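Local coordinates for hypothetical protein (Pyrococcus furiosus, PDB 2FZF) that is of unknown function but belongs to the rubrerythrin family of ferritin-like helical proteins, many of whose members hold two irons within a four-helix bundle, at residues R70-Y73 with S74-F77; M140-L143 with A144-R148; H150-T153 with L154-E157; A156-E159 with L160-W164. All blocks are in the same frame, centred on the assembly; numbering follows the deposited sequence.

Contact 1: residues R70-Y73 with S74-F77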
loop_
_atom_site.group_PDB
_atom_site.type_symbol
_atom_site.label_atom_id
_atom_site.label_comp_id
_atom_site.label_asym_id
_atom_site.label_seq_id
_atom_site.Cartn_x
_atom_site.Cartn_y
_atom_site.Cartn_z
ATOM N N ARG A 70 -21.842 3.481 2.410
ATOM C CA ARG A 70 -23.301 3.451 2.358
ATOM C C ARG A 70 -23.843 3.262 3.764
ATOM O O ARG A 70 -24.934 3.736 4.098
ATOM C CB ARG A 70 -23.794 2.319 1.435
ATOM C CG ARG A 70 -23.045 2.265 0.103
ATOM C CD ARG A 70 -23.869 1.853 -1.113
ATOM N NE ARG A 70 -24.893 2.830 -1.482
ATOM C CZ ARG A 70 -25.262 3.114 -2.734
ATOM N NH1 ARG A 70 -24.684 2.507 -3.764
ATOM N NH2 ARG A 70 -26.239 3.990 -2.956
ATOM N N LYS A 71 -23.066 2.571 4.589
ATOM C CA LYS A 71 -23.466 2.335 5.957
ATOM C C LYS A 71 -23.381 3.628 6.734
ATOM O O LYS A 71 -24.301 3.976 7.478
ATOM C CB LYS A 71 -22.577 1.285 6.625
ATOM C CG LYS A 71 -22.980 1.055 8.077
ATOM C CD LYS A 71 -22.299 -0.135 8.712
ATOM C CE LYS A 71 -22.669 -0.225 10.182
ATOM N NZ LYS A 71 -22.082 -1.407 10.871
ATOM N N LEU A 72 -22.273 4.342 6.566
ATOM C CA LEU A 72 -22.089 5.602 7.267
ATOM C C LEU A 72 -23.203 6.567 6.842
ATOM O O LEU A 72 -23.902 7.112 7.688
ATOM C CB LEU A 72 -20.712 6.200 6.940
ATOM C CG LEU A 72 -20.049 7.157 7.952
ATOM C CD1 LEU A 72 -18.813 7.756 7.332
ATOM C CD2 LEU A 72 -20.993 8.263 8.344
ATOM N N TYR A 73 -23.377 6.755 5.538
ATOM C CA TYR A 73 -24.401 7.656 5.040
ATOM C C TYR A 73 -25.758 7.320 5.643
ATOM O O TYR A 73 -26.604 8.186 5.834
ATOM C CB TYR A 73 -24.465 7.586 3.513
ATOM C CG TYR A 73 -25.342 8.646 2.871
ATOM C CD1 TYR A 73 -26.734 8.647 3.061
ATOM C CD2 TYR A 73 -24.785 9.642 2.055
ATOM C CE1 TYR A 73 -27.546 9.611 2.451
ATOM C CE2 TYR A 73 -25.590 10.609 1.438
ATOM C CZ TYR A 73 -26.966 10.584 1.640
ATOM O OH TYR A 73 -27.767 11.509 1.025
ATOM N N SER A 74 -25.953 6.048 5.950
ATOM C CA SER A 74 -27.197 5.560 6.539
ATOM C C SER A 74 -27.180 5.902 8.033
ATOM O O SER A 74 -28.217 6.187 8.626
ATOM C CB SER A 74 -27.286 4.044 6.318
ATOM O OG SER A 74 -28.566 3.542 6.578
ATOM N N GLN A 75 -25.988 5.885 8.626
ATOM C CA GLN A 75 -25.819 6.204 10.042
ATOM C C GLN A 75 -25.983 7.695 10.350
ATOM O O GLN A 75 -26.445 8.050 11.431
ATOM C CB GLN A 75 -24.446 5.732 10.544
ATOM C CG GLN A 75 -24.277 4.210 10.603
ATOM C CD GLN A 75 -22.844 3.783 10.920
ATOM O OE1 GLN A 75 -21.899 4.104 10.180
ATOM N NE2 GLN A 75 -22.676 3.050 12.021
ATOM N N MET A 76 -25.615 8.574 9.417
ATOM C CA MET A 76 -25.747 10.012 9.669
ATOM C C MET A 76 -26.989 10.583 8.966
ATOM O O MET A 76 -27.398 11.714 9.239
ATOM C CB MET A 76 -24.464 10.758 9.224
ATOM C CG MET A 76 -24.115 12.072 10.003
ATOM S SD MET A 76 -23.861 11.937 11.818
ATOM C CE MET A 76 -22.969 10.436 11.909
ATOM N N PHE A 77 -27.604 9.795 8.083
ATOM C CA PHE A 77 -28.799 10.248 7.363
ATOM C C PHE A 77 -29.843 9.139 7.259
ATOM O O PHE A 77 -30.281 8.783 6.163
ATOM C CB PHE A 77 -28.412 10.733 5.967
ATOM C CG PHE A 77 -27.306 11.744 5.978
ATOM C CD1 PHE A 77 -27.544 13.048 6.418
ATOM C CD2 PHE A 77 -26.015 11.387 5.601
ATOM C CE1 PHE A 77 -26.517 13.981 6.493
ATOM C CE2 PHE A 77 -24.979 12.309 5.672
ATOM C CZ PHE A 77 -25.233 13.618 6.120
#
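Lys71 O accepts the amide of Gln75 at 2.8 Å from Gln75 N, and Leu72 O takes Met76 N at 2.8 Å, so the backbone keeps i to i+4 alpha-helical bonding up to Met76, weakly at Ser74. Phe77 N still reaches Tyr73 O, but weakly, and Phe77 is the first residue to leave helical backbone angles. The two aromatic side chains carry the contact. Tyr73 holds CG anti to its amide nitrogen (chi1 -171°), whereas CG of Phe77 sits beside its own nitrogen, and the side chains meet at about a right angle: Phe77 CD2 stands over the centre of the tyrosine ring in an edge-to-face pair, centroids 4.9 Å apart and planes at 53°. Tyr73 CE1 also touches Phe77 CB at 3.8 Å. The pair joins the C-terminal end of helix 63-76 to helix 21-44 within a ferritin-like helical bundle, both side chains touching Leu25. Large aromatics suit a place where a neighbouring helix and the following turn need packing. Leu72 and Met76 form an adjacent apolar strip, touched by Lys136 of helix 134-164. On the exposed flank extended Lys71 passes Gln75, its CE 3.8 Å from Gln75 NE2, while Arg70 forms a salt bridge with Glu66.

Contact 2: residues M140-L143 with A144-R148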
loop_
_atom_site.group_PDB
_atom_site.type_symbol
_atom_site.label_atom_id
_atom_site.label_comp_id
_atom_site.label_asym_id
_atom_site.label_seq_id
_atom_site.Cartn_x
_atom_site.Cartn_y
_atom_site.Cartn_z
ATOM N N MET A 140 -12.981 7.372 8.254
ATOM C CA MET A 140 -12.382 8.238 7.245
ATOM C C MET A 140 -10.882 8.026 7.195
ATOM O O MET A 140 -10.307 7.883 6.119
ATOM C CB MET A 140 -12.700 9.696 7.551
ATOM C CG MET A 140 -13.601 10.342 6.525
ATOM S SD MET A 140 -15.126 9.436 6.294
ATOM C CE MET A 140 -15.105 9.155 4.555
ATOM N N ARG A 141 -10.268 7.996 8.374
ATOM C CA ARG A 141 -8.834 7.784 8.531
ATOM C C ARG A 141 -8.452 6.414 7.945
ATOM O O ARG A 141 -7.478 6.295 7.202
ATOM C CB ARG A 141 -8.484 7.849 10.024
ATOM C CG ARG A 141 -6.996 7.881 10.354
ATOM C CD ARG A 141 -6.360 9.194 9.931
ATOM N NE ARG A 141 -4.964 9.309 10.349
ATOM C CZ ARG A 141 -4.292 10.459 10.394
ATOM N NH1 ARG A 141 -3.025 10.477 10.784
ATOM N NH2 ARG A 141 -4.884 11.597 10.059
ATOM N N TYR A 142 -9.228 5.386 8.282
ATOM C CA TYR A 142 -8.984 4.033 7.780
ATOM C C TYR A 142 -9.049 4.006 6.252
ATOM O O TYR A 142 -8.196 3.408 5.597
ATOM C CB TYR A 142 -10.024 3.066 8.368
ATOM C CG TYR A 142 -10.017 1.679 7.752
ATOM C CD1 TYR A 142 -10.809 1.381 6.638
ATOM C CD2 TYR A 142 -9.186 0.675 8.258
ATOM C CE1 TYR A 142 -10.771 0.120 6.041
ATOM C CE2 TYR A 142 -9.137 -0.588 7.671
ATOM C CZ TYR A 142 -9.930 -0.860 6.562
ATOM O OH TYR A 142 -9.869 -2.101 5.967
ATOM N N LEU A 143 -10.074 4.658 5.705
ATOM C CA LEU A 143 -10.271 4.736 4.267
ATOM C C LEU A 143 -9.103 5.501 3.606
ATOM O O LEU A 143 -8.541 5.047 2.597
ATOM C CB LEU A 143 -11.623 5.405 3.959
ATOM C CG LEU A 143 -12.901 4.594 4.236
ATOM C CD1 LEU A 143 -14.128 5.498 4.198
ATOM C CD2 LEU A 143 -13.031 3.481 3.216
ATOM N N ALA A 144 -8.731 6.642 4.188
ATOM C CA ALA A 144 -7.621 7.446 3.686
ATOM C C ALA A 144 -6.272 6.693 3.682
ATOM O O ALA A 144 -5.526 6.754 2.699
ATOM C CB ALA A 144 -7.491 8.722 4.506
ATOM N N ASP A 145 -5.953 5.993 4.772
ATOM C CA ASP A 145 -4.693 5.251 4.843
ATOM C C ASP A 145 -4.649 4.083 3.864
ATOM O O ASP A 145 -3.603 3.791 3.268
ATOM C CB ASP A 145 -4.424 4.777 6.276
ATOM C CG ASP A 145 -3.884 5.901 7.165
ATOM O OD1 ASP A 145 -3.537 6.978 6.618
ATOM O OD2 ASP A 145 -3.798 5.703 8.398
ATOM N N MET A 146 -5.793 3.426 3.705
ATOM C CA MET A 146 -5.941 2.335 2.760
ATOM C C MET A 146 -5.707 2.899 1.354
ATOM O O MET A 146 -5.030 2.285 0.546
ATOM C CB MET A 146 -7.360 1.749 2.836
ATOM C CG MET A 146 -7.594 0.730 3.952
ATOM S SD MET A 146 -6.328 -0.555 3.983
ATOM C CE MET A 146 -6.559 -1.393 2.378
ATOM N N GLU A 147 -6.283 4.064 1.065
ATOM C CA GLU A 147 -6.120 4.691 -0.242
ATOM C C GLU A 147 -4.670 5.138 -0.442
ATOM O O GLU A 147 -4.078 4.956 -1.508
ATOM C CB GLU A 147 -7.057 5.896 -0.373
ATOM C CG GLU A 147 -8.534 5.547 -0.541
ATOM C CD GLU A 147 -8.817 4.819 -1.845
ATOM O OE1 GLU A 147 -8.519 3.610 -1.943
ATOM O OE2 GLU A 147 -9.330 5.465 -2.783
ATOM N N ARG A 148 -4.111 5.733 0.606
ATOM C CA ARG A 148 -2.739 6.207 0.596
ATOM C C ARG A 148 -1.838 5.010 0.264
ATOM O O ARG A 148 -0.881 5.140 -0.492
ATOM C CB ARG A 148 -2.406 6.780 1.975
ATOM C CG ARG A 148 -1.085 7.516 2.091
ATOM C CD ARG A 148 -1.082 8.848 1.354
ATOM N NE ARG A 148 0.185 9.553 1.578
ATOM C CZ ARG A 148 0.572 10.051 2.754
ATOM N NH1 ARG A 148 -0.221 9.930 3.816
ATOM N NH2 ARG A 148 1.759 10.640 2.876
#
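Met140 to Leu143 give their carbonyls to the amides of Ala144 to Glu147 in four consecutive alpha-helical bonds, the shortest 2.8 Å from Ala144 N to Met140 O and the longest 3.1 Å from Met146 N to Tyr142 O. On this regular turn Tyr142 and Met146 lie side by side and point the same way. Met146 CG sits over one face of the ring, displaced toward its rim, 3.8 Å from Tyr142 CZ, a CH-pi contact 19° off the ring normal. The methionine, bent at chi2 and chi3, leaves SD 4.9 Å from the ring centroid in an oblique Met-aromatic contact. An unbranched, flexible thioether can bend along the ring's surface, while the hydroxyl remains available to the partner: Tyr142 OH hydrogen-bonds with Lys54 and Glu157 of the second subunit. A quarter-turn round the helix, Arg141 and Asp145 attract each other only through their charges; Asp145 OD2 is 4.3 Å from Arg141 NE and well out of the guanidinium plane, so no N-H points at it. Asp145 also makes a long, weak ion pair with Arg155 of the second subunit. Leu143 and Glu147 turn inward instead, both touching His65 of helix 63-76. Ala144, buried, has only a methyl group to place. Glu147 further lies close to Glu62 and Glu117, and such a cluster of acids inside a helical bundle is consistent with the diiron carboxylate site of ferritin-like proteins.

Contact 3: residues H150-T153 with L154-E157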
loop_
_atom_site.group_PDB
_atom_site.type_symbol
_atom_site.label_atom_id
_atom_site.label_comp_id
_atom_site.label_asym_id
_atom_site.label_seq_id
_atom_site.Cartn_x
_atom_site.Cartn_y
_atom_site.Cartn_z
ATOM N N HIS A 150 -2.724 2.230 -1.408
ATOM C CA HIS A 150 -2.956 1.790 -2.780
ATOM C C HIS A 150 -2.172 2.711 -3.723
ATOM O O HIS A 150 -1.688 2.278 -4.767
ATOM C CB HIS A 150 -4.453 1.824 -3.109
ATOM C CG HIS A 150 -5.282 0.891 -2.276
ATOM N ND1 HIS A 150 -4.866 -0.383 -1.940
ATOM C CD2 HIS A 150 -6.516 1.034 -1.734
ATOM C CE1 HIS A 150 -5.806 -0.981 -1.229
ATOM N NE2 HIS A 150 -6.818 -0.143 -1.088
ATOM N N TYR A 151 -2.037 3.975 -3.327
ATOM C CA TYR A 151 -1.301 4.964 -4.098
ATOM C C TYR A 151 0.169 4.571 -4.234
ATOM O O TYR A 151 0.735 4.610 -5.331
ATOM C CB TYR A 151 -1.389 6.345 -3.440
ATOM C CG TYR A 151 -0.410 7.350 -4.012
ATOM C CD1 TYR A 151 -0.546 7.821 -5.323
ATOM C CD2 TYR A 151 0.690 7.788 -3.266
ATOM C CE1 TYR A 151 0.392 8.703 -5.879
ATOM C CE2 TYR A 151 1.633 8.667 -3.814
ATOM C CZ TYR A 151 1.475 9.116 -5.115
ATOM O OH TYR A 151 2.398 9.981 -5.663
ATOM N N TYR A 152 0.793 4.192 -3.124
ATOM C CA TYR A 152 2.202 3.805 -3.160
ATOM C C TYR A 152 2.395 2.483 -3.905
ATOM O O TYR A 152 3.343 2.331 -4.693
ATOM C CB TYR A 152 2.773 3.726 -1.739
ATOM C CG TYR A 152 3.098 5.093 -1.152
ATOM C CD1 TYR A 152 4.058 5.923 -1.747
ATOM C CD2 TYR A 152 2.437 5.569 -0.018
ATOM C CE1 TYR A 152 4.347 7.191 -1.227
ATOM C CE2 TYR A 152 2.718 6.839 0.508
ATOM C CZ TYR A 152 3.675 7.638 -0.104
ATOM O OH TYR A 152 3.959 8.874 0.406
ATOM N N THR A 153 1.491 1.533 -3.682
ATOM C CA THR A 153 1.590 0.258 -4.375
ATOM C C THR A 153 1.526 0.544 -5.874
ATOM O O THR A 153 2.333 0.030 -6.644
ATOM C CB THR A 153 0.429 -0.697 -3.989
ATOM O OG1 THR A 153 0.422 -0.890 -2.572
ATOM C CG2 THR A 153 0.587 -2.048 -4.669
ATOM N N LEU A 154 0.580 1.381 -6.288
ATOM C CA LEU A 154 0.439 1.698 -7.704
ATOM C C LEU A 154 1.658 2.373 -8.351
ATOM O O LEU A 154 1.980 2.117 -9.520
ATOM C CB LEU A 154 -0.800 2.561 -7.925
ATOM C CG LEU A 154 -2.095 1.777 -8.106
ATOM C CD1 LEU A 154 -3.262 2.747 -8.119
ATOM C CD2 LEU A 154 -2.045 0.976 -9.407
ATOM N N ARG A 155 2.324 3.241 -7.589
ATOM C CA ARG A 155 3.506 3.956 -8.079
ATOM C C ARG A 155 4.683 2.974 -8.196
ATOM O O ARG A 155 5.548 3.123 -9.066
ATOM C CB ARG A 155 3.870 5.113 -7.124
ATOM C CG ARG A 155 4.925 6.099 -7.659
ATOM C CD ARG A 155 5.745 6.720 -6.522
ATOM N NE ARG A 155 5.170 7.938 -5.967
ATOM C CZ ARG A 155 5.543 8.491 -4.812
ATOM N NH1 ARG A 155 4.956 9.605 -4.395
ATOM N NH2 ARG A 155 6.474 7.929 -4.055
ATOM N N ALA A 156 4.725 1.974 -7.318
ATOM C CA ALA A 156 5.803 1.003 -7.394
ATOM C C ALA A 156 5.651 0.336 -8.759
ATOM O O ALA A 156 6.592 0.274 -9.558
ATOM C CB ALA A 156 5.688 -0.026 -6.263
ATOM N N GLU A 157 4.445 -0.139 -9.036
ATOM C CA GLU A 157 4.189 -0.759 -10.322
ATOM C C GLU A 157 4.628 0.169 -11.451
ATOM O O GLU A 157 5.439 -0.202 -12.298
ATOM C CB GLU A 157 2.712 -1.110 -10.456
ATOM C CG GLU A 157 2.329 -2.297 -9.601
ATOM C CD GLU A 157 3.311 -3.439 -9.742
ATOM O OE1 GLU A 157 3.739 -3.728 -10.884
ATOM O OE2 GLU A 157 3.652 -4.050 -8.711
#
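Leu154 and His150 make the tightly packed side of this helical turn, where Leu154 N bonds His150 O at 2.9 Å. Both side chains are buried against Leu58 of helix 51-61 and Glu117 of helix 103-129, where a branched apolar chain and a compact imidazole fit between helices. On the other side Tyr151 and Arg155 are partly exposed, although Tyr152 is buried. There Arg155, bent at chi3, brings its guanidinium against two tyrosines. Its NH1 donates to Tyr151 OH at 2.9 Å with an N-H...O angle of 149°, the hydroxyl tilted 20° out of the guanidinium plane. NH2 comes to the edge of the Tyr152 ring, 3.6 Å from CE1 of Tyr152, with ring and guanidinium perpendicular, so the phenol presents its rim to the flat cation. Tyr151 CD2 lies over the centre of that ring, and Arg155 NH2 makes a salt bridge to Asp145 of the second subunit, a pair that is long and weak in its reciprocal copy. A leucine in place of Arg155 would probably leave that aspartate without its partner across the interface and Tyr151 OH without this donor. His150, three residues after Glu147, completes a Glu-x-x-His pattern, which recurs at the iron site of ferritin-like four-helix bundles and is consistent with such a site here.

Contact 4: residues A156-E159 with L160-W164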
loop_
_atom_site.group_PDB
_atom_site.type_symbol
_atom_site.label_atom_id
_atom_site.label_comp_id
_atom_site.label_asym_id
_atom_site.label_seq_id
_atom_site.Cartn_x
_atom_site.Cartn_y
_atom_site.Cartn_z
ATOM N N ALA A 156 4.725 1.974 -7.318
ATOM C CA ALA A 156 5.803 1.003 -7.394
ATOM C C ALA A 156 5.651 0.336 -8.759
ATOM O O ALA A 156 6.592 0.274 -9.558
ATOM C CB ALA A 156 5.688 -0.026 -6.263
ATOM N N GLU A 157 4.445 -0.139 -9.036
ATOM C CA GLU A 157 4.189 -0.759 -10.322
ATOM C C GLU A 157 4.628 0.169 -11.451
ATOM O O GLU A 157 5.439 -0.202 -12.298
ATOM C CB GLU A 157 2.712 -1.110 -10.456
ATOM C CG GLU A 157 2.329 -2.297 -9.601
ATOM C CD GLU A 157 3.311 -3.439 -9.742
ATOM O OE1 GLU A 157 3.739 -3.728 -10.884
ATOM O OE2 GLU A 157 3.652 -4.050 -8.711
ATOM N N TYR A 158 4.085 1.378 -11.449
ATOM C CA TYR A 158 4.424 2.393 -12.437
ATOM C C TYR A 158 5.943 2.571 -12.549
ATOM O O TYR A 158 6.493 2.748 -13.644
ATOM C CB TYR A 158 3.789 3.713 -12.013
ATOM C CG TYR A 158 4.108 4.860 -12.922
ATOM C CD1 TYR A 158 3.628 4.884 -14.229
ATOM C CD2 TYR A 158 4.872 5.933 -12.476
ATOM C CE1 TYR A 158 3.895 5.946 -15.061
ATOM C CE2 TYR A 158 5.141 6.997 -13.304
ATOM C CZ TYR A 158 4.645 6.998 -14.589
ATOM O OH TYR A 158 4.843 8.084 -15.391
ATOM N N GLU A 159 6.604 2.527 -11.395
ATOM C CA GLU A 159 8.056 2.677 -11.283
ATOM C C GLU A 159 8.793 1.548 -12.023
ATOM O O GLU A 159 9.723 1.800 -12.784
ATOM C CB GLU A 159 8.438 2.674 -9.791
ATOM C CG GLU A 159 9.714 3.427 -9.415
ATOM C CD GLU A 159 9.647 4.919 -9.708
ATOM O OE1 GLU A 159 9.788 5.296 -10.891
ATOM O OE2 GLU A 159 9.450 5.704 -8.761
ATOM N N LEU A 160 8.360 0.309 -11.794
ATOM C CA LEU A 160 8.963 -0.861 -12.418
ATOM C C LEU A 160 8.524 -1.047 -13.869
ATOM O O LEU A 160 9.158 -1.770 -14.630
ATOM C CB LEU A 160 8.625 -2.110 -11.602
ATOM C CG LEU A 160 9.814 -2.913 -11.054
ATOM C CD1 LEU A 160 10.914 -1.978 -10.548
ATOM C CD2 LEU A 160 9.330 -3.829 -9.935
ATOM N N LEU A 161 7.432 -0.400 -14.256
ATOM C CA LEU A 161 6.950 -0.508 -15.624
ATOM C C LEU A 161 7.752 0.405 -16.536
ATOM O O LEU A 161 7.643 0.327 -17.755
ATOM C CB LEU A 161 5.472 -0.128 -15.699
ATOM C CG LEU A 161 4.495 -1.247 -15.386
ATOM C CD1 LEU A 161 3.083 -0.717 -15.416
ATOM C CD2 LEU A 161 4.682 -2.380 -16.412
ATOM N N LEU A 162 8.547 1.283 -15.936
ATOM C CA LEU A 162 9.369 2.227 -16.690
ATOM C C LEU A 162 10.622 1.564 -17.245
ATOM O O LEU A 162 11.161 1.985 -18.275
ATOM C CB LEU A 162 9.760 3.397 -15.791
ATOM C CG LEU A 162 8.612 4.314 -15.378
ATOM C CD1 LEU A 162 9.037 5.097 -14.153
ATOM C CD2 LEU A 162 8.214 5.240 -16.531
ATOM N N ASN A 163 11.089 0.533 -16.546
ATOM C CA ASN A 163 12.272 -0.213 -16.965
ATOM C C ASN A 163 11.943 -0.998 -18.242
ATOM O O ASN A 163 12.810 -1.231 -19.084
ATOM C CB ASN A 163 12.707 -1.185 -15.853
ATOM C CG ASN A 163 13.134 -0.470 -14.568
ATOM O OD1 ASN A 163 14.129 0.265 -14.547
ATOM N ND2 ASN A 163 12.379 -0.691 -13.489
ATOM N N TRP A 164 10.675 -1.383 -18.372
ATOM C CA TRP A 164 10.184 -2.148 -19.511
ATOM C C TRP A 164 10.653 -1.606 -20.861
ATOM O O TRP A 164 11.293 -2.323 -21.631
ATOM C CB TRP A 164 8.660 -2.199 -19.467
ATOM C CG TRP A 164 8.075 -3.546 -19.767
ATOM C CD1 TRP A 164 7.694 -4.026 -20.986
ATOM C CD2 TRP A 164 7.765 -4.572 -18.818
ATOM N NE1 TRP A 164 7.156 -5.288 -20.854
ATOM C CE2 TRP A 164 7.188 -5.647 -19.532
ATOM C CE3 TRP A 164 7.916 -4.688 -17.432
ATOM C CZ2 TRP A 164 6.760 -6.825 -18.907
ATOM C CZ3 TRP A 164 7.490 -5.863 -16.806
ATOM C CH2 TRP A 164 6.920 -6.912 -17.546
#
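Ala156 O and Glu157 O are the well-satisfied acceptors of this stretch, taking Leu160 N at 2.9 Å from Ala156 O and Leu161 N at 2.8 Å from Glu157 O. Beyond them the pattern falters. Leu161 N leans weakly toward Tyr158 O as well, and Leu162 N makes a weak bond at 3.4 Å to Glu159 O, three residues back; the helix is kinked at Leu162 and Asn163. Among the side-chain acceptors, Glu157 OE2 has a long, weak ion pair with Lys54 of its own chain, and this carboxylate also lies against Tyr142 of the second subunit; Glu159 OE1 has a similar weak pair with Arg141 of that subunit. Leu162 crosses Glu159 obliquely. With CG beside its own amide nitrogen (chi1 -68°), the leucine swings back over the preceding turn, bringing CD1 to 3.4 Å from Glu159 OE1 and to 4.4 Å from Tyr158 CE2, neither over the ring's face nor at its edge. The methyl thus lies against the carboxylate oxygen and near the tyrosine ring, while the leucine also packs on Arg138 of the second subunit. Were an alanine here, the methyl branches beside Tyr158 and Arg138 would be gone, and a gap would probably open that leaves the Glu159 carboxylate freer to turn. Leucine also suits position 161, which packs inward. In a chain without strands, Tyr158 and Leu161 rest on Ile107 of helix 103-129, Glu157 and Leu161 on Leu51 of helix 51-61, and Leu160 on Tyr142 of the second subunit.

Overall arrangement
Contacts 2, 3 and 4 follow one another along helix 134-164, their centres about 14 Å (2 to 3) and about 10 Å (3 to 4) apart, and contacts 3 and 4 share Ala156 and Glu157. Contact 1 closes helix 63-76 and touches only contact 2 of the three, where Leu72 CD1 meets Met140 SD at 4.2 Å; its centre is about 39 Å from that of contact 4, across the middle of the chain. Contact 2 of one subunit faces contacts 3 and 4 of the other, so the paired helices run in opposite senses at the dimer interface. If the protein binds iron as its relatives do, the site would probably lie where contacts 2 and 3 adjoin.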